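Local coordinates for MAU2 chromatid cohesion factor homolog (Saccharomyces cerevisiae, PDB 4XDN), which forms a complex with Scc2 that is required for cohesin to associate with chromosomes, and so takes part in sister chromatid cohesion, at residues A[40-43]-A[44-47]; A[276-279]-A[280-284]. All coordinates share one frame; numbering follows the deposited sequence.

Contact 1. Residues A[40-43]-A[44-47]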
loop_
_atom_site.group_PDB
_atom_site.type_symbol
_atom_site.label_atom_id
_atom_site.label_comp_id
_atom_site.label_asym_id
_atom_site.label_seq_id
_atom_site.Cartn_x
_atom_site.Cartn_y
_atom_site.Cartn_z
ATOM N N ARG A 40 11.626 -24.070 21.525
ATOM C CA ARG A 40 10.913 -23.057 20.757
ATOM C C ARG A 40 11.241 -21.659 21.266
ATOM O O ARG A 40 11.651 -20.791 20.499
ATOM C CB ARG A 40 9.404 -23.299 20.828
ATOM C CG ARG A 40 8.545 -22.242 20.121
ATOM C CD ARG A 40 7.106 -22.302 20.604
ATOM N NE ARG A 40 7.015 -22.065 22.044
ATOM C CZ ARG A 40 6.019 -22.486 22.820
ATOM N NH1 ARG A 40 5.008 -23.177 22.307
ATOM N NH2 ARG A 40 6.037 -22.219 24.119
ATOM N N ASP A 41 11.051 -21.448 22.565
ATOM C CA ASP A 41 11.202 -20.123 23.155
ATOM C C ASP A 41 12.645 -19.634 23.084
ATOM O O ASP A 41 12.897 -18.428 23.089
ATOM C CB ASP A 41 10.722 -20.130 24.609
ATOM C CG ASP A 41 9.240 -20.434 24.733
ATOM O OD1 ASP A 41 8.512 -20.280 23.729
ATOM O OD2 ASP A 41 8.802 -20.824 25.836
ATOM N N HIS A 42 13.588 -20.568 23.013
ATOM C CA HIS A 42 14.994 -20.210 22.891
ATOM C C HIS A 42 15.320 -19.808 21.458
ATOM O O HIS A 42 16.178 -18.956 21.221
ATOM C CB HIS A 42 15.892 -21.365 23.328
ATOM C CG HIS A 42 17.318 -20.965 23.525
ATOM N ND1 HIS A 42 17.740 -20.237 24.616
ATOM C CD2 HIS A 42 18.416 -21.172 22.761
ATOM C CE1 HIS A 42 19.040 -20.023 24.522
ATOM N NE2 HIS A 42 19.475 -20.578 23.406
ATOM N N ALA A 43 14.636 -20.428 20.500
ATOM C CA ALA A 43 14.777 -20.041 19.103
ATOM C C ALA A 43 14.258 -18.618 18.901
ATOM O O ALA A 43 14.853 -17.832 18.164
ATOM C CB ALA A 43 14.040 -21.014 18.203
ATOM N N TYR A 44 13.152 -18.288 19.565
ATOM C CA TYR A 44 12.604 -16.935 19.514
ATOM C C TYR A 44 13.582 -15.934 20.115
ATOM O O TYR A 44 13.676 -14.793 19.656
ATOM C CB TYR A 44 11.273 -16.846 20.270
ATOM C CG TYR A 44 10.104 -17.572 19.633
ATOM C CD1 TYR A 44 10.033 -17.765 18.259
ATOM C CD2 TYR A 44 9.063 -18.057 20.415
ATOM C CE1 TYR A 44 8.963 -18.424 17.685
ATOM C CE2 TYR A 44 7.990 -18.716 19.851
ATOM C CZ TYR A 44 7.944 -18.899 18.489
ATOM O OH TYR A 44 6.873 -19.560 17.933
ATOM N N SER A 45 14.301 -16.369 21.147
ATOM C CA SER A 45 15.182 -15.480 21.895
ATOM C C SER A 45 16.389 -15.047 21.066
ATOM O O SER A 45 16.980 -14.006 21.336
ATOM C CB SER A 45 15.651 -16.156 23.189
ATOM O OG SER A 45 16.650 -17.129 22.935
ATOM N N ILE A 46 16.744 -15.845 20.061
ATOM C CA ILE A 46 17.887 -15.548 19.193
ATOM C C ILE A 46 17.450 -15.285 17.750
ATOM O O ILE A 46 18.277 -15.241 16.839
ATOM C CB ILE A 46 18.921 -16.701 19.205
ATOM C CG1 ILE A 46 18.279 -18.024 18.769
ATOM C CG2 ILE A 46 19.532 -16.848 20.590
ATOM C CD1 ILE A 46 18.627 -18.446 17.367
ATOM N N ALA A 47 16.149 -15.093 17.552
ATOM C CA ALA A 47 15.584 -14.958 16.214
ATOM C C ALA A 47 16.098 -13.714 15.491
ATOM O O ALA A 47 16.090 -13.659 14.261
ATOM C CB ALA A 47 14.066 -14.929 16.293
#

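Contact 2. Residues A[276-279]-A[280-284]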
loop_
_atom_site.group_PDB
_atom_site.type_symbol
_atom_site.label_atom_id
_atom_site.label_comp_id
_atom_site.label_asym_id
_atom_site.label_seq_id
_atom_site.Cartn_x
_atom_site.Cartn_y
_atom_site.Cartn_z
ATOM N N ASN A 276 -2.174 17.686 13.257
ATOM C CA ASN A 276 -2.393 18.153 14.618
ATOM C C ASN A 276 -3.068 17.092 15.484
ATOM O O ASN A 276 -2.819 17.016 16.687
ATOM C CB ASN A 276 -3.230 19.434 14.611
ATOM C CG ASN A 276 -2.514 20.594 13.941
ATOM O OD1 ASN A 276 -1.284 20.629 13.881
ATOM N ND2 ASN A 276 -3.284 21.551 13.435
ATOM N N GLU A 277 -3.917 16.274 14.873
ATOM C CA GLU A 277 -4.574 15.191 15.595
ATOM C C GLU A 277 -3.551 14.157 16.049
ATOM O O GLU A 277 -3.594 13.686 17.185
ATOM C CB GLU A 277 -5.644 14.529 14.726
ATOM C CG GLU A 277 -6.863 15.404 14.483
ATOM C CD GLU A 277 -7.965 14.682 13.733
ATOM O OE1 GLU A 277 -8.249 13.512 14.068
ATOM O OE2 GLU A 277 -8.546 15.289 12.807
ATOM N N PHE A 278 -2.631 13.809 15.154
ATOM C CA PHE A 278 -1.554 12.883 15.485
ATOM C C PHE A 278 -0.683 13.456 16.596
ATOM O O PHE A 278 -0.262 12.736 17.503
ATOM C CB PHE A 278 -0.695 12.585 14.254
ATOM C CG PHE A 278 -0.917 11.220 13.670
ATOM C CD1 PHE A 278 -0.670 10.083 14.421
ATOM C CD2 PHE A 278 -1.350 11.073 12.362
ATOM C CE1 PHE A 278 -0.865 8.825 13.885
ATOM C CE2 PHE A 278 -1.543 9.821 11.818
ATOM C CZ PHE A 278 -1.301 8.691 12.582
ATOM N N LYS A 279 -0.416 14.756 16.510
ATOM C CA LYS A 279 0.379 15.458 17.510
ATOM C C LYS A 279 -0.253 15.335 18.893
ATOM O O LYS A 279 0.415 14.959 19.855
ATOM C CB LYS A 279 0.531 16.932 17.119
ATOM C CG LYS A 279 1.078 17.846 18.213
ATOM C CD LYS A 279 1.007 19.302 17.780
ATOM C CE LYS A 279 1.129 20.247 18.965
ATOM N NZ LYS A 279 0.689 21.628 18.619
ATOM N N ASN A 280 -1.539 15.655 18.985
ATOM C CA ASN A 280 -2.260 15.552 20.247
ATOM C C ASN A 280 -2.312 14.106 20.728
ATOM O O ASN A 280 -2.162 13.833 21.919
ATOM C CB ASN A 280 -3.679 16.108 20.105
ATOM C CG ASN A 280 -3.696 17.587 19.765
ATOM O OD1 ASN A 280 -2.717 18.301 19.988
ATOM N ND2 ASN A 280 -4.817 18.057 19.226
ATOM N N PHE A 281 -2.520 13.186 19.792
ATOM C CA PHE A 281 -2.568 11.763 20.103
ATOM C C PHE A 281 -1.261 11.295 20.737
ATOM O O PHE A 281 -1.268 10.620 21.766
ATOM C CB PHE A 281 -2.864 10.950 18.839
ATOM C CG PHE A 281 -2.735 9.467 19.028
ATOM C CD1 PHE A 281 -3.674 8.764 19.764
ATOM C CD2 PHE A 281 -1.674 8.774 18.468
ATOM C CE1 PHE A 281 -3.557 7.402 19.939
ATOM C CE2 PHE A 281 -1.554 7.408 18.639
ATOM C CZ PHE A 281 -2.498 6.722 19.376
ATOM N N PHE A 282 -0.143 11.666 20.122
ATOM C CA PHE A 282 1.171 11.286 20.625
ATOM C C PHE A 282 1.435 11.867 22.010
ATOM O O PHE A 282 2.012 11.200 22.867
ATOM C CB PHE A 282 2.267 11.744 19.658
ATOM C CG PHE A 282 2.349 10.935 18.390
ATOM C CD1 PHE A 282 2.134 9.567 18.403
ATOM C CD2 PHE A 282 2.650 11.545 17.183
ATOM C CE1 PHE A 282 2.214 8.827 17.240
ATOM C CE2 PHE A 282 2.730 10.809 16.017
ATOM C CZ PHE A 282 2.512 9.449 16.046
ATOM N N ASP A 283 1.011 13.108 22.226
ATOM C CA ASP A 283 1.244 13.781 23.499
ATOM C C ASP A 283 0.606 13.038 24.667
ATOM O O ASP A 283 1.117 13.075 25.787
ATOM C CB ASP A 283 0.704 15.215 23.457
ATOM C CG ASP A 283 1.548 16.137 22.600
ATOM O OD1 ASP A 283 2.721 15.803 22.330
ATOM O OD2 ASP A 283 1.039 17.208 22.208
ATOM N N THR A 284 -0.505 12.360 24.401
ATOM C CA THR A 284 -1.315 11.761 25.459
ATOM C C THR A 284 -1.296 10.234 25.457
ATOM O O THR A 284 -1.665 9.612 26.452
ATOM C CB THR A 284 -2.779 12.227 25.349
ATOM O OG1 THR A 284 -3.310 11.849 24.074
ATOM C CG2 THR A 284 -2.869 13.739 25.501
#

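Contact 1. Residues A[40-43]-A[44-47]
The backbone joins Arg40 to Tyr44 by a regular alpha-helical bond, Tyr44 N to Arg40 O at 3.1 Å and 157°, after which the last turn of helix 29-45 slackens into weak bonds from Ser45 N to Asp41 O and from Ile46 N to both His42 O and Ala43 O. This is the C-terminal end of an alpha helix, with side chains one turn apart on its flank. Tyr44 lies back along the helix, one ring face over Arg40 O. CE2, on the rim of its ring, meets the aliphatic part of Arg40, CG coming to 3.6 Å, while the guanidinium lies further along, its plane within 4° of the ring's but displaced from it. With chi3 bent to 60°, the arginine chain turns back on Asp41 in a side-on salt bridge, NE and NH2 both bonding to OD1, at 2.9 and 3.2 Å, from one face of the carboxylate. NH1 holds a second carboxylate, that of Glu90, which ties this turn to helix 81-98. Ala43 and Tyr44 also pack on Met63 of helix 53-76. Around the helix, the His42 ring carries Ser45 OG over one face, and His42 NE2 bonds to the backbone of the other protein chain, consistent with a place at the Scc2 interface. Ile46 packs on an aromatic side chain of that chain, while its own CG1 lies 3.4 Å from His42 O. That carbonyl also accepts the serine hydroxyl: Ser45 OG is 2.5 Å from His42 O, a short bond tilted from the carbonyl plane.

Contact 2. Residues A[276-279]-A[280-284]
Phe282 N donates to Phe278 O at 2.8 Å and 162°, the shortest of four successive bonds that mark regular alpha helix within 272-291. The same carbonyl oxygen lies against the Phe282 side chain, 3.2 Å from CD2, because CG stands beside the backbone N and the ring is laid back toward the preceding turn. At its far end that ring reaches the Phe278 ring: Phe282 CZ comes to 3.6 Å from Phe278 CD1, with CE2 a little further off. The Phe278 and Phe282 ring centroids are 5.4 Å apart and the planes 29° apart, offset so that only ring atoms at the near ends meet. Phe281 adds a looser apolar contact, its CD2 4.4 Å from Phe278 CD1, and the three buried phenylalanines form one apolar flank of an amphipathic helix. Polar groups take the other flank. There the side-chain amide of Asn280 lies alongside Asn276 O, CG at 3.3 Å, without a bond from ND2. Lys279 and Asp283 carry opposite charges one turn apart, yet the extended lysine leaves NZ 5.7 Å from Asp283 OD2; what meets the carboxylate is the lysine's CG, at 4.0 Å from OD2. The apolar flank is covered by two helices: Phe278 and Phe281 pack on Leu257 of helix 250-266, whereas Phe282 meets Tyr317 edge to face and joins Phe278 against Leu324 of helix 317-331.

From the N terminus, contact 1 comes first, at the close of helix 29-45, and contact 2 follows more than two hundred residues later, inside helix 272-291. Each is local, closing no loop beyond a helical turn, so the two neither nest nor cross; their centres are 36 Å apart and their nearest atoms about 26 Å. Contact 1 ties the first long helix to 53-76 and 81-98, touches helix 369-398, far along the sequence, through Ala47, and borders the other protein chain. Contact 2 joins 250-266 to 317-331, on either side of the hairpin of strands 297-302 and 305-310 in sequence, within the same elongated, mostly helical chain.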